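Local coordinates for protein sesquisabinene B synthase 2 (Santalum album, PDB 6A2A) that probably cyclises farnesyl diphosphate to the sesquiterpene sesquisabinene B, as a magnesium- or manganese-dependent terpene synthase of the Tpsb subfamily, at residues P36-Y41 with G281-Y286; E83-V88 with F128-E133. All coordinates share one frame; numbering follows the deposited sequence.

Contact 1 of 2, residues P36-Y41 with G281-Y286; sequences PNLWDY and GLIQSY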
loop_
_atom_site.group_PDB
_atom_site.type_symbol
_atom_site.label_atom_id
_atom_site.label_comp_id
_atom_site.label_asym_id
_atom_site.label_seq_id
_atom_site.Cartn_x
_atom_site.Cartn_y
_atom_site.Cartn_z
ATOM N N PRO A 36 0.316 -6.751 -23.367
ATOM C CA PRO A 36 -0.713 -6.058 -22.619
ATOM C C PRO A 36 -1.608 -6.925 -21.758
ATOM O O PRO A 36 -1.944 -8.009 -22.082
ATOM C CB PRO A 36 -1.518 -5.401 -23.723
ATOM C CG PRO A 36 -1.389 -6.310 -24.845
ATOM C CD PRO A 36 -0.030 -6.880 -24.776
ATOM N N ASN A 37 -2.028 -6.391 -20.640
ATOM C CA ASN A 37 -2.932 -7.122 -19.795
ATOM C C ASN A 37 -4.356 -6.842 -20.241
ATOM O O ASN A 37 -4.597 -6.030 -21.082
ATOM C CB ASN A 37 -2.727 -6.730 -18.346
ATOM C CG ASN A 37 -1.364 -7.121 -17.835
ATOM O OD1 ASN A 37 -0.938 -8.226 -18.016
ATOM N ND2 ASN A 37 -0.692 -6.208 -17.221
ATOM N N LEU A 38 -5.316 -7.462 -19.598
ATOM C CA LEU A 38 -6.711 -7.294 -19.968
ATOM C C LEU A 38 -7.172 -5.856 -19.938
ATOM O O LEU A 38 -7.920 -5.446 -20.777
ATOM C CB LEU A 38 -7.596 -8.142 -19.075
ATOM C CG LEU A 38 -7.397 -9.643 -19.200
ATOM C CD1 LEU A 38 -8.206 -10.337 -18.145
ATOM C CD2 LEU A 38 -7.809 -10.129 -20.576
ATOM N N TRP A 39 -6.734 -5.128 -18.925
ATOM C CA TRP A 39 -6.974 -3.724 -18.756
ATOM C C TRP A 39 -5.663 -3.114 -18.283
ATOM O O TRP A 39 -4.931 -3.722 -17.614
ATOM C CB TRP A 39 -8.046 -3.477 -17.730
ATOM C CG TRP A 39 -9.339 -3.980 -18.132
ATOM C CD1 TRP A 39 -10.209 -3.379 -18.923
ATOM C CD2 TRP A 39 -9.918 -5.225 -17.760
ATOM N NE1 TRP A 39 -11.308 -4.152 -19.090
ATOM C CE2 TRP A 39 -11.147 -5.302 -18.380
ATOM C CE3 TRP A 39 -9.509 -6.273 -16.960
ATOM C CZ2 TRP A 39 -11.965 -6.383 -18.240
ATOM C CZ3 TRP A 39 -10.306 -7.331 -16.821
ATOM C CH2 TRP A 39 -11.525 -7.391 -17.441
ATOM N N ASP A 40 -5.403 -1.890 -18.649
ATOM C CA ASP A 40 -4.213 -1.250 -18.210
ATOM C C ASP A 40 -4.424 -0.804 -16.774
ATOM O O ASP A 40 -5.510 -0.505 -16.404
ATOM C CB ASP A 40 -3.868 -0.132 -19.196
ATOM C CG ASP A 40 -3.629 1.168 -18.545
ATOM O OD1 ASP A 40 -2.512 1.379 -18.023
ATOM O OD2 ASP A 40 -4.555 1.990 -18.564
ATOM N N TYR A 41 -3.383 -0.783 -15.969
ATOM C CA TYR A 41 -3.538 -0.420 -14.571
ATOM C C TYR A 41 -4.062 0.982 -14.229
ATOM O O TYR A 41 -4.699 1.139 -13.216
ATOM C CB TYR A 41 -2.297 -0.725 -13.776
ATOM C CG TYR A 41 -1.862 -2.172 -13.855
ATOM C CD1 TYR A 41 -2.707 -3.187 -13.515
ATOM C CD2 TYR A 41 -0.601 -2.503 -14.251
ATOM C CE1 TYR A 41 -2.320 -4.476 -13.581
ATOM C CE2 TYR A 41 -0.216 -3.786 -14.329
ATOM C CZ TYR A 41 -1.079 -4.773 -13.994
ATOM O OH TYR A 41 -0.650 -6.038 -14.078
ATOM N N GLY A 281 -1.777 -11.920 -14.166
ATOM C CA GLY A 281 -1.753 -12.565 -12.881
ATOM C C GLY A 281 -2.570 -11.886 -11.797
ATOM O O GLY A 281 -3.299 -12.499 -11.099
ATOM N N LEU A 282 -2.417 -10.593 -11.690
ATOM C CA LEU A 282 -3.108 -9.852 -10.667
ATOM C C LEU A 282 -4.603 -9.801 -10.914
ATOM O O LEU A 282 -5.380 -10.082 -10.061
ATOM C CB LEU A 282 -2.551 -8.453 -10.575
ATOM C CG LEU A 282 -3.014 -7.521 -9.468
ATOM C CD1 LEU A 282 -4.298 -6.882 -9.858
ATOM C CD2 LEU A 282 -3.131 -8.118 -8.098
ATOM N N ILE A 283 -4.974 -9.419 -12.114
ATOM C CA ILE A 283 -6.377 -9.298 -12.428
ATOM C C ILE A 283 -7.112 -10.632 -12.337
ATOM O O ILE A 283 -8.158 -10.707 -11.802
ATOM C CB ILE A 283 -6.646 -8.532 -13.734
ATOM C CG1 ILE A 283 -8.117 -8.343 -13.929
ATOM C CG2 ILE A 283 -6.223 -9.266 -14.953
ATOM C CD1 ILE A 283 -8.694 -7.336 -12.995
ATOM N N GLN A 284 -6.511 -11.680 -12.831
ATOM C CA GLN A 284 -7.120 -12.968 -12.762
ATOM C C GLN A 284 -7.258 -13.453 -11.315
ATOM O O GLN A 284 -8.253 -14.007 -10.965
ATOM C CB GLN A 284 -6.406 -13.951 -13.669
ATOM C CG GLN A 284 -6.632 -13.496 -15.096
ATOM C CD GLN A 284 -6.321 -14.452 -16.213
ATOM O OE1 GLN A 284 -6.986 -14.416 -17.208
ATOM N NE2 GLN A 284 -5.288 -15.238 -16.082
ATOM N N SER A 285 -6.268 -13.171 -10.486
ATOM C CA SER A 285 -6.360 -13.571 -9.097
ATOM C C SER A 285 -7.528 -12.850 -8.433
ATOM O O SER A 285 -8.276 -13.414 -7.718
ATOM C CB SER A 285 -5.091 -13.261 -8.320
ATOM O OG SER A 285 -5.269 -13.509 -6.969
ATOM N N TYR A 286 -7.630 -11.572 -8.697
ATOM C CA TYR A 286 -8.691 -10.780 -8.123
ATOM C C TYR A 286 -10.054 -11.271 -8.612
ATOM O O TYR A 286 -10.943 -11.437 -7.842
ATOM C CB TYR A 286 -8.499 -9.271 -8.333
ATOM C CG TYR A 286 -9.568 -8.453 -7.643
ATOM C CD1 TYR A 286 -9.628 -8.357 -6.285
ATOM C CD2 TYR A 286 -10.549 -7.840 -8.360
ATOM C CE1 TYR A 286 -10.628 -7.647 -5.657
ATOM C CE2 TYR A 286 -11.540 -7.140 -7.751
ATOM C CZ TYR A 286 -11.590 -7.043 -6.394
ATOM O OH TYR A 286 -12.603 -6.333 -5.833
HETATM O O HOH W 1 -2.494 -8.316 -14.096
#
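The hydroxyl of Y41 meets I283 across this contact through a water. Y41 OH lies 2.9 Å from water 1, and the water accepts a weak bond from I283 N, 3.4 Å away. No direct hydrogen bond joins the two segments.

The rest is mainly apolar, and I283 is its centre. Its CG1 is anti to the backbone N (chi1 -175°), which carries that branch to the indole of W39. The methylene meets the ring at its edge, near the ring plane, with W39 CZ3 3.8 Å from I283 CG1. The other branch serves L38: I283 CG2 touches L38 CD1 at 3.9 Å. Both side chains run at about a right angle to that of I283. L38 CB also covers one face of the W39 indole, toward its rim.

N280 holds the loop from just before the helix: its side chain accepts from L38 N, and its backbone N donates to N37 OD1. The contact packs the loop leading into helix 41-50 on the start of helix 281-292, and so joins the chain's N-terminal region to the metal-binding terpene synthase domain. Helix 546-558 packs on L38, W39 and Q284, while helix 239-270 touches Y41 and L282.

Contact 2 of 2, residues E83-V88 with F128-E133; sequences EFIDTV and FRIMRE
D86 and R129 meet end-on across two helices. The guanidinium offers both terminal nitrogens, one to each carboxylate oxygen. R129 NH1 donates to D86 OD1 at 3.0 Å, and R129 NH2 donates to D86 OD2 at 2.9 Å. Both oxygens lie near the guanidinium plane, but the two flat groups are not coplanar. Their planes are 50° apart. D86 OD1 is therefore met on its syn side but out of the carboxylate plane, and D86 OD2 is met from above that plane. The pair is a twisted bidentate salt bridge.

The chain of R129 is extended at first and then bends at chi3 (68°), which turns its end toward D86. R129 NH1 also has a second acceptor, E133 OE2, from the next turn of the same helix, at 3.0 Å and also in the guanidinium plane. NH1 thus bonds two carboxylates, which would fix the rotation of the group. Water 2 closes the network by donating to D86 OD1 and to E133 OE1. R129 and this water probably ease the repulsion between the two acids. E133 OE2 also pairs with R89.

I130 packs beside the ions. Its CD1 lies 3.5 Å from D86 OD1 and 3.8 Å from D86 CB. Its CG2 points to I85, whose CD1 is 3.8 Å away, and these two side chains cross obliquely.

The short helical segments cross at 58°, with their axes 11.1 Å apart. This is helix packing within the N-terminal terpene synthase domain, away from the metal site. V105 of helix 98-110 touches both I85 and I130, and helix 55-73 reaches I85 through I72. Helix 160-170 packs on R129 through E168 and A169.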
loop_
_atom_site.group_PDB
_atom_site.type_symbol
_atom_site.label_atom_id
_atom_site.label_comp_id
_atom_site.label_asym_id
_atom_site.label_seq_id
_atom_site.Cartn_x
_atom_site.Cartn_y
_atom_site.Cartn_z
ATOM N N GLU A 83 -39.848 -19.735 -3.992
ATOM C CA GLU A 83 -39.422 -19.207 -5.256
ATOM C C GLU A 83 -38.850 -17.805 -5.054
ATOM O O GLU A 83 -37.822 -17.469 -5.677
ATOM C CB GLU A 83 -40.590 -19.256 -6.273
ATOM C CG GLU A 83 -40.844 -20.604 -6.849
ATOM C CD GLU A 83 -42.147 -20.692 -7.654
ATOM O OE1 GLU A 83 -42.938 -19.714 -7.581
ATOM O OE2 GLU A 83 -42.363 -21.705 -8.324
ATOM N N PHE A 84 -39.413 -16.981 -4.159
ATOM C CA PHE A 84 -38.981 -15.671 -3.966
ATOM C C PHE A 84 -37.595 -15.662 -3.293
ATOM O O PHE A 84 -36.715 -14.896 -3.724
ATOM C CB PHE A 84 -39.970 -14.914 -3.081
ATOM C CG PHE A 84 -39.779 -13.433 -3.045
ATOM C CD1 PHE A 84 -40.215 -12.644 -4.091
ATOM C CD2 PHE A 84 -39.167 -12.810 -1.968
ATOM C CE1 PHE A 84 -40.035 -11.277 -4.074
ATOM C CE2 PHE A 84 -38.989 -11.438 -1.960
ATOM C CZ PHE A 84 -39.432 -10.672 -3.012
ATOM N N ILE A 85 -37.421 -16.479 -2.259
ATOM C CA ILE A 85 -36.098 -16.480 -1.560
ATOM C C ILE A 85 -35.033 -17.163 -2.443
ATOM O O ILE A 85 -33.840 -16.817 -2.314
ATOM C CB ILE A 85 -36.200 -17.111 -0.154
ATOM C CG1 ILE A 85 -36.690 -18.551 -0.195
ATOM C CG2 ILE A 85 -37.054 -16.253 0.770
ATOM C CD1 ILE A 85 -36.392 -19.340 1.051
ATOM N N ASP A 86 -35.402 -18.078 -3.325
ATOM C CA ASP A 86 -34.481 -18.628 -4.365
ATOM C C ASP A 86 -34.021 -17.511 -5.289
ATOM O O ASP A 86 -32.872 -17.377 -5.559
ATOM C CB ASP A 86 -35.065 -19.808 -5.098
ATOM C CG ASP A 86 -34.008 -20.597 -5.891
ATOM O OD1 ASP A 86 -32.920 -20.852 -5.273
ATOM O OD2 ASP A 86 -34.275 -21.013 -7.062
ATOM N N THR A 87 -34.950 -16.639 -5.695
ATOM C CA THR A 87 -34.655 -15.438 -6.511
ATOM C C THR A 87 -33.742 -14.457 -5.785
ATOM O O THR A 87 -32.769 -13.945 -6.358
ATOM C CB THR A 87 -35.990 -14.740 -6.896
ATOM O OG1 THR A 87 -36.741 -15.714 -7.596
ATOM C CG2 THR A 87 -35.788 -13.534 -7.764
ATOM N N VAL A 88 -34.002 -14.220 -4.518
ATOM C CA VAL A 88 -33.174 -13.318 -3.725
ATOM C C VAL A 88 -31.720 -13.832 -3.708
ATOM O O VAL A 88 -30.798 -13.103 -3.883
ATOM C CB VAL A 88 -33.698 -13.205 -2.256
ATOM C CG1 VAL A 88 -32.745 -12.460 -1.360
ATOM C CG2 VAL A 88 -35.033 -12.525 -2.192
ATOM N N PHE A 128 -36.760 -29.496 -1.562
ATOM C CA PHE A 128 -35.640 -30.350 -1.226
ATOM C C PHE A 128 -34.351 -29.529 -1.234
ATOM O O PHE A 128 -33.524 -29.563 -0.274
ATOM C CB PHE A 128 -35.538 -31.526 -2.187
ATOM C CG PHE A 128 -34.312 -32.397 -2.011
ATOM C CD1 PHE A 128 -33.101 -32.074 -2.627
ATOM C CD2 PHE A 128 -34.337 -33.527 -1.202
ATOM C CE1 PHE A 128 -31.985 -32.873 -2.458
ATOM C CE2 PHE A 128 -33.212 -34.311 -1.016
ATOM C CZ PHE A 128 -32.030 -33.984 -1.651
ATOM N N ARG A 129 -34.188 -28.757 -2.296
ATOM C CA ARG A 129 -32.917 -28.002 -2.428
ATOM C C ARG A 129 -32.800 -26.877 -1.406
ATOM O O ARG A 129 -31.728 -26.744 -0.775
ATOM C CB ARG A 129 -32.732 -27.470 -3.851
ATOM C CG ARG A 129 -31.515 -26.559 -3.980
ATOM C CD ARG A 129 -31.107 -26.349 -5.435
ATOM N NE ARG A 129 -32.111 -25.574 -6.181
ATOM C CZ ARG A 129 -32.315 -24.290 -6.105
ATOM N NH1 ARG A 129 -31.593 -23.521 -5.297
ATOM N NH2 ARG A 129 -33.271 -23.738 -6.872
ATOM N N ILE A 130 -33.819 -26.030 -1.252
ATOM C CA ILE A 130 -33.753 -24.884 -0.404
ATOM C C ILE A 130 -33.583 -25.346 1.042
ATOM O O ILE A 130 -32.876 -24.707 1.814
ATOM C CB ILE A 130 -34.982 -23.958 -0.537
ATOM C CG1 ILE A 130 -35.209 -23.472 -1.974
ATOM C CG2 ILE A 130 -34.860 -22.788 0.413
ATOM C CD1 ILE A 130 -34.233 -22.429 -2.432
ATOM N N MET A 131 -34.341 -26.365 1.408
ATOM C CA MET A 131 -34.181 -26.943 2.785
ATOM C C MET A 131 -32.719 -27.377 3.027
ATOM O O MET A 131 -32.099 -26.917 4.008
ATOM C CB MET A 131 -35.127 -28.115 2.975
ATOM C CG MET A 131 -36.609 -27.727 3.044
ATOM S SD MET A 131 -37.014 -26.547 4.289
ATOM C CE MET A 131 -38.605 -25.953 3.709
ATOM N N ARG A 132 -32.158 -28.186 2.155
ATOM C CA ARG A 132 -30.805 -28.694 2.356
ATOM C C ARG A 132 -29.772 -27.577 2.280
ATOM O O ARG A 132 -28.805 -27.590 3.098
ATOM C CB ARG A 132 -30.471 -29.824 1.392
ATOM C CG ARG A 132 -31.139 -31.149 1.737
ATOM C CD ARG A 132 -30.447 -32.282 1.080
ATOM N NE ARG A 132 -30.980 -33.595 1.398
ATOM C CZ ARG A 132 -30.340 -34.741 1.207
ATOM N NH1 ARG A 132 -29.099 -34.761 0.721
ATOM N NH2 ARG A 132 -30.952 -35.876 1.479
ATOM N N GLU A 133 -29.925 -26.612 1.382
ATOM C CA GLU A 133 -28.979 -25.453 1.392
ATOM C C GLU A 133 -28.987 -24.762 2.747
ATOM O O GLU A 133 -28.027 -24.077 3.102
ATOM C CB GLU A 133 -29.399 -24.425 0.332
ATOM C CG GLU A 133 -29.208 -24.927 -1.069
ATOM C CD GLU A 133 -29.830 -24.035 -2.144
ATOM O OE1 GLU A 133 -30.598 -23.134 -1.763
ATOM O OE2 GLU A 133 -29.436 -24.184 -3.326
HETATM O O HOH W 2 -31.464 -20.752 -3.018
#

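In the fold
Both contacts are largely buried, yet they share no helix and lie on opposite sides of the chain's centre, with their own centres 35 Å apart. Contact 1 joins the N-terminal and metal-binding regions and closes a long loop of chain. Contact 2 is nested inside that loop and stays within the N-terminal domain. Their chemistry differs accordingly. In contact 1 a mostly non-helical segment rests on a helix by apolar packing and one water. The side chain of Q284 there is about 10 Å from those of D316 and N460, which bind magnesium in another structure of this protein but carry no metal here. Contact 2 joins two helices through a salt-bridge network beside a small apolar patch, away from the metal site.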